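Long-range contacts in viral structural protein 4 (Bombyx mori cytoplasmic polyhedrosis virus, PDB 6TZ0), which is a GTP-binding structural protein that probably works alongside the viral RNA-dependent RNA polymerase during transcription inside the double-stranded RNA virus particle: residues R276-L280 against K291-F295; L280-Y286 against S311-I316. All blocks are in the same frame, centred on the assembly; numbering follows the deposited sequence.

Interaction 1 (R276-L280 against K291-F295)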
loop_
_atom_site.group_PDB
_atom_site.type_symbol
_atom_site.label_atom_id
_atom_site.label_comp_id
_atom_site.label_asym_id
_atom_site.label_seq_id
_atom_site.Cartn_x
_atom_site.Cartn_y
_atom_site.Cartn_z
ATOM N N ARG B 276 44.294 29.410 -19.490
ATOM C CA ARG B 276 45.179 30.250 -18.697
ATOM C C ARG B 276 45.233 29.793 -17.246
ATOM O O ARG B 276 46.318 29.720 -16.659
ATOM C CB ARG B 276 44.716 31.700 -18.780
ATOM C CG ARG B 276 45.599 32.690 -18.057
ATOM C CD ARG B 276 45.067 34.102 -18.235
ATOM N NE ARG B 276 45.116 34.517 -19.633
ATOM C CZ ARG B 276 46.187 35.045 -20.220
ATOM N NH1 ARG B 276 47.301 35.234 -19.528
ATOM N NH2 ARG B 276 46.142 35.386 -21.499
ATOM N N ASP B 277 44.075 29.487 -16.656
ATOM C CA ASP B 277 44.027 29.057 -15.262
ATOM C C ASP B 277 44.654 27.683 -15.090
ATOM O O ASP B 277 45.506 27.480 -14.220
ATOM C CB ASP B 277 42.583 29.042 -14.772
ATOM C CG ASP B 277 41.997 30.425 -14.656
ATOM O OD1 ASP B 277 42.765 31.378 -14.417
ATOM O OD2 ASP B 277 40.765 30.563 -14.800
ATOM N N LEU B 278 44.236 26.728 -15.908
ATOM C CA LEU B 278 44.852 25.410 -15.953
ATOM C C LEU B 278 46.176 25.537 -16.694
ATOM O O LEU B 278 46.217 25.501 -17.923
ATOM C CB LEU B 278 43.921 24.427 -16.647
ATOM C CG LEU B 278 44.339 22.967 -16.695
ATOM C CD1 LEU B 278 44.333 22.361 -15.302
ATOM C CD2 LEU B 278 43.430 22.211 -17.623
ATOM N N GLY B 279 47.268 25.679 -15.954
ATOM C CA GLY B 279 48.545 25.969 -16.575
ATOM C C GLY B 279 49.211 24.767 -17.205
ATOM O O GLY B 279 50.194 24.248 -16.669
ATOM N N LEU B 280 48.692 24.311 -18.342
ATOM C CA LEU B 280 49.185 23.116 -19.010
ATOM C C LEU B 280 49.432 23.403 -20.481
ATOM O O LEU B 280 48.682 24.148 -21.115
ATOM C CB LEU B 280 48.199 21.956 -18.880
ATOM C CG LEU B 280 47.965 21.363 -17.493
ATOM C CD1 LEU B 280 46.861 20.337 -17.554
ATOM C CD2 LEU B 280 49.238 20.733 -16.973
ATOM N N LYS B 291 45.661 18.046 -9.317
ATOM C CA LYS B 291 44.531 18.304 -8.435
ATOM C C LYS B 291 43.468 19.154 -9.117
ATOM O O LYS B 291 42.274 18.956 -8.873
ATOM C CB LYS B 291 45.024 18.962 -7.148
ATOM C CG LYS B 291 43.970 19.100 -6.072
ATOM C CD LYS B 291 44.518 19.779 -4.832
ATOM C CE LYS B 291 45.426 18.851 -4.046
ATOM N NZ LYS B 291 44.666 17.736 -3.425
ATOM N N LYS B 292 43.873 20.071 -9.998
ATOM C CA LYS B 292 42.905 20.842 -10.771
ATOM C C LYS B 292 42.152 19.959 -11.754
ATOM O O LYS B 292 40.942 20.131 -11.952
ATOM C CB LYS B 292 43.611 21.973 -11.512
ATOM C CG LYS B 292 44.156 23.062 -10.628
ATOM C CD LYS B 292 44.779 24.154 -11.468
ATOM C CE LYS B 292 45.373 25.243 -10.605
ATOM N NZ LYS B 292 46.038 26.275 -11.430
ATOM N N LEU B 293 42.856 19.009 -12.377
ATOM C CA LEU B 293 42.210 18.045 -13.260
ATOM C C LEU B 293 41.231 17.169 -12.496
ATOM O O LEU B 293 40.141 16.871 -12.991
ATOM C CB LEU B 293 43.259 17.172 -13.944
ATOM C CG LEU B 293 44.211 17.782 -14.959
ATOM C CD1 LEU B 293 45.232 16.746 -15.352
ATOM C CD2 LEU B 293 43.436 18.238 -16.162
ATOM N N LEU B 294 41.618 16.730 -11.298
ATOM C CA LEU B 294 40.740 15.913 -10.469
ATOM C C LEU B 294 39.511 16.688 -10.020
ATOM O O LEU B 294 38.401 16.148 -10.004
ATOM C CB LEU B 294 41.507 15.396 -9.255
ATOM C CG LEU B 294 40.730 14.553 -8.240
ATOM C CD1 LEU B 294 40.292 13.254 -8.858
ATOM C CD2 LEU B 294 41.549 14.302 -6.996
ATOM N N PHE B 295 39.680 17.960 -9.668
ATOM C CA PHE B 295 38.546 18.726 -9.180
ATOM C C PHE B 295 37.646 19.220 -10.301
ATOM O O PHE B 295 36.484 19.534 -10.039
ATOM C CB PHE B 295 39.006 19.929 -8.347
ATOM C CG PHE B 295 39.599 19.575 -7.004
ATOM C CD1 PHE B 295 39.539 18.284 -6.504
ATOM C CD2 PHE B 295 40.177 20.554 -6.219
ATOM C CE1 PHE B 295 40.080 17.972 -5.279
ATOM C CE2 PHE B 295 40.710 20.247 -4.986
ATOM C CZ PHE B 295 40.659 18.954 -4.519
#

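Interaction 2 (L280-Y286 against S311-I316)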
loop_
_atom_site.group_PDB
_atom_site.type_symbol
_atom_site.label_atom_id
_atom_site.label_comp_id
_atom_site.label_asym_id
_atom_site.label_seq_id
_atom_site.Cartn_x
_atom_site.Cartn_y
_atom_site.Cartn_z
ATOM N N LEU B 280 48.692 24.311 -18.342
ATOM C CA LEU B 280 49.185 23.116 -19.010
ATOM C C LEU B 280 49.432 23.403 -20.481
ATOM O O LEU B 280 48.682 24.148 -21.115
ATOM C CB LEU B 280 48.199 21.956 -18.880
ATOM C CG LEU B 280 47.965 21.363 -17.493
ATOM C CD1 LEU B 280 46.861 20.337 -17.554
ATOM C CD2 LEU B 280 49.238 20.733 -16.973
ATOM N N ASP B 281 50.483 22.798 -21.019
ATOM C CA ASP B 281 50.842 22.885 -22.425
ATOM C C ASP B 281 50.914 21.480 -23.008
ATOM O O ASP B 281 50.783 20.486 -22.297
ATOM C CB ASP B 281 52.176 23.608 -22.603
ATOM C CG ASP B 281 52.120 25.046 -22.157
ATOM O OD1 ASP B 281 51.020 25.634 -22.202
ATOM O OD2 ASP B 281 53.172 25.592 -21.765
ATOM N N VAL B 282 51.132 21.405 -24.319
ATOM C CA VAL B 282 51.261 20.119 -24.994
ATOM C C VAL B 282 52.575 19.468 -24.583
ATOM O O VAL B 282 53.653 20.050 -24.751
ATOM C CB VAL B 282 51.176 20.286 -26.515
ATOM C CG1 VAL B 282 51.455 18.972 -27.206
ATOM C CG2 VAL B 282 49.810 20.796 -26.907
ATOM N N GLY B 283 52.489 18.260 -24.036
ATOM C CA GLY B 283 53.647 17.524 -23.581
ATOM C C GLY B 283 53.765 17.424 -22.082
ATOM O O GLY B 283 54.645 16.704 -21.596
ATOM N N ASP B 284 52.911 18.117 -21.334
ATOM C CA ASP B 284 53.000 18.110 -19.885
ATOM C C ASP B 284 52.513 16.786 -19.313
ATOM O O ASP B 284 51.684 16.087 -19.896
ATOM C CB ASP B 284 52.190 19.256 -19.285
ATOM C CG ASP B 284 52.832 20.598 -19.514
ATOM O OD1 ASP B 284 54.069 20.646 -19.656
ATOM O OD2 ASP B 284 52.104 21.608 -19.535
ATOM N N ASP B 285 53.034 16.463 -18.143
ATOM C CA ASP B 285 52.787 15.201 -17.473
ATOM C C ASP B 285 51.400 15.210 -16.837
ATOM O O ASP B 285 50.810 16.262 -16.588
ATOM C CB ASP B 285 53.875 14.972 -16.425
ATOM C CG ASP B 285 53.895 13.566 -15.892
ATOM O OD1 ASP B 285 54.359 12.665 -16.620
ATOM O OD2 ASP B 285 53.450 13.359 -14.743
ATOM N N TYR B 286 50.874 14.009 -16.595
ATOM C CA TYR B 286 49.574 13.871 -15.951
ATOM C C TYR B 286 49.616 14.291 -14.490
ATOM O O TYR B 286 48.620 14.800 -13.968
ATOM C CB TYR B 286 49.097 12.427 -16.084
ATOM C CG TYR B 286 47.767 12.112 -15.445
ATOM C CD1 TYR B 286 46.578 12.517 -16.030
ATOM C CD2 TYR B 286 47.702 11.383 -14.268
ATOM C CE1 TYR B 286 45.363 12.213 -15.452
ATOM C CE2 TYR B 286 46.497 11.074 -13.686
ATOM C CZ TYR B 286 45.333 11.495 -14.278
ATOM O OH TYR B 286 44.129 11.189 -13.698
ATOM N N SER B 311 50.723 9.508 -18.678
ATOM C CA SER B 311 50.047 10.171 -19.780
ATOM C C SER B 311 50.586 11.577 -19.980
ATOM O O SER B 311 50.853 12.297 -19.017
ATOM C CB SER B 311 48.549 10.232 -19.514
ATOM O OG SER B 311 48.002 8.932 -19.462
ATOM N N THR B 312 50.748 11.962 -21.239
ATOM C CA THR B 312 51.142 13.309 -21.622
ATOM C C THR B 312 50.064 13.909 -22.511
ATOM O O THR B 312 49.190 13.208 -23.018
ATOM C CB THR B 312 52.492 13.314 -22.346
ATOM O OG1 THR B 312 52.381 12.573 -23.564
ATOM C CG2 THR B 312 53.563 12.684 -21.481
ATOM N N ILE B 313 50.130 15.218 -22.702
ATOM C CA ILE B 313 49.105 15.942 -23.443
ATOM C C ILE B 313 49.455 15.946 -24.923
ATOM O O ILE B 313 50.561 16.334 -25.308
ATOM C CB ILE B 313 48.948 17.373 -22.910
ATOM C CG1 ILE B 313 48.389 17.352 -21.494
ATOM C CG2 ILE B 313 48.025 18.153 -23.782
ATOM C CD1 ILE B 313 48.393 18.679 -20.812
ATOM N N MET B 314 48.505 15.520 -25.755
ATOM C CA MET B 314 48.652 15.613 -27.199
ATOM C C MET B 314 48.108 16.916 -27.759
ATOM O O MET B 314 48.670 17.438 -28.727
ATOM C CB MET B 314 47.938 14.447 -27.881
ATOM C CG MET B 314 48.476 13.084 -27.525
ATOM S SD MET B 314 47.489 11.750 -28.223
ATOM C CE MET B 314 47.928 11.868 -29.952
ATOM N N LYS B 315 47.038 17.459 -27.175
ATOM C CA LYS B 315 46.358 18.631 -27.712
ATOM C C LYS B 315 45.444 19.223 -26.645
ATOM O O LYS B 315 44.768 18.481 -25.934
ATOM C CB LYS B 315 45.540 18.253 -28.953
ATOM C CG LYS B 315 44.922 19.415 -29.679
ATOM C CD LYS B 315 44.201 18.943 -30.920
ATOM C CE LYS B 315 43.563 20.102 -31.652
ATOM N NZ LYS B 315 42.839 19.645 -32.866
ATOM N N ILE B 316 45.438 20.555 -26.532
ATOM C CA ILE B 316 44.485 21.290 -25.699
ATOM C C ILE B 316 43.828 22.366 -26.550
ATOM O O ILE B 316 44.518 23.193 -27.152
ATOM C CB ILE B 316 45.141 21.943 -24.468
ATOM C CG1 ILE B 316 45.661 20.904 -23.499
ATOM C CG2 ILE B 316 44.146 22.782 -23.704
ATOM C CD1 ILE B 316 46.467 21.497 -22.375
#

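Interaction 1 (R276-L280 against K291-F295)
K292 and L278 lie alongside each other and run in opposite directions: L278 CD1 reaches the root of the lysine, while K292 runs past it to the carbonyl of D277. The lysine has CG anti to its carbonyl carbon and stays extended from there to NZ, so the whole chain reaches straight across from the helix to the loop. The tip of the leucine comes back the other way, its CD1 resting on K292 CB at 3.9 Å. The lysine therefore offers its methylene root to the leucine and its amino group to the backbone beyond it.

That amino group finds the carbonyl of D277, with K292 NZ giving a hydrogen bond of 3.1 Å to D277 O. The nitrogen sits 34° off the carbonyl plane, and the C=O...N angle is 145°. The carboxylate of D277 leads away, so here the lysine grips the loop through its main chain. E289 is a second, weak and long, ionic partner for NZ.

On the buried side the other branch of L278 takes over. CG anti to the backbone N (chi1 -175°) carries the fork toward the helix, where L278 CD2 meets L293 CD2 at 4.2 Å. L280 CD1 touches that same methyl, L293 CD2, at 4.3 Å. Between the two leucines the chain bends in an inverse gamma turn centred on G279, which brings both side chains to one methyl of the helix.

Helix 290-296 is thus held beside the antiparallel sheet. L278 and L293 both pack on I258 of strand 255-261 and V271 of strand 266-271. The helix also contacts helix 359-374, through K291 on S361, a residue seen to bind GTP in this protein though none is bound here, and through the rings of F295 and F362.

Interaction 2 (L280-Y286 against S311-I316)
I313 fills the inner side of a type II beta turn, D281 to D284, which lies against the chain leading into strand 313-319, an edge strand of the antiparallel sheet. The carbonyl oxygen of D281 runs along the side chain, 3.7 Å from I313 CB at the root and 3.3 Å from I313 CD1 at the tip. CG1 also passes the carbonyl of D284, while the CG2 branch faces V282, 4.0 Å from V282 CA. CG1 lies anti to the carbonyl carbon (chi1 -67°), which sends CD1 toward L280, where it packs on L280 CB at 3.8 Å, the two side chains crossing at about a right angle. I316 CD1 reaches the same carbon, L280 CB, at 3.9 Å.

Weak backbone bonds tack the turn to the strand on both sides of that side chain: G283 N gives one to I313 O, and I313 N gives one to D284 O. G283 takes the positive-phi position of the turn (phi 108°). Past I313 the strand carries a classic beta bulge, M314 and K315 both opposite T259, and Y286 sets its ring edge-to-face with that of W260. From within the turn, V282 CG1 lies 3.4 Å from I313 O and 3.5 Å from M314 O.

How the interactions relate
Coming from the N terminus, the chain leaves strand 266-271 and enters the long loop that supplies the first segment of both contacts. L280 belongs to each, ending 276-280 and beginning 280-286. Interaction 1 closes when the chain reaches helix 290-296, after ten intervening residues; interaction 2 closes only at 311-316, after twenty-four that include the helix and strand 297-299. The segments alternate along the sequence, so the two closures cross instead of nesting. Their centres lie 12 Å apart, and they touch where L293 CD1 packs on Y286 O at 4.1 Å. Together they tie one loop to both the helix and strand 313-319.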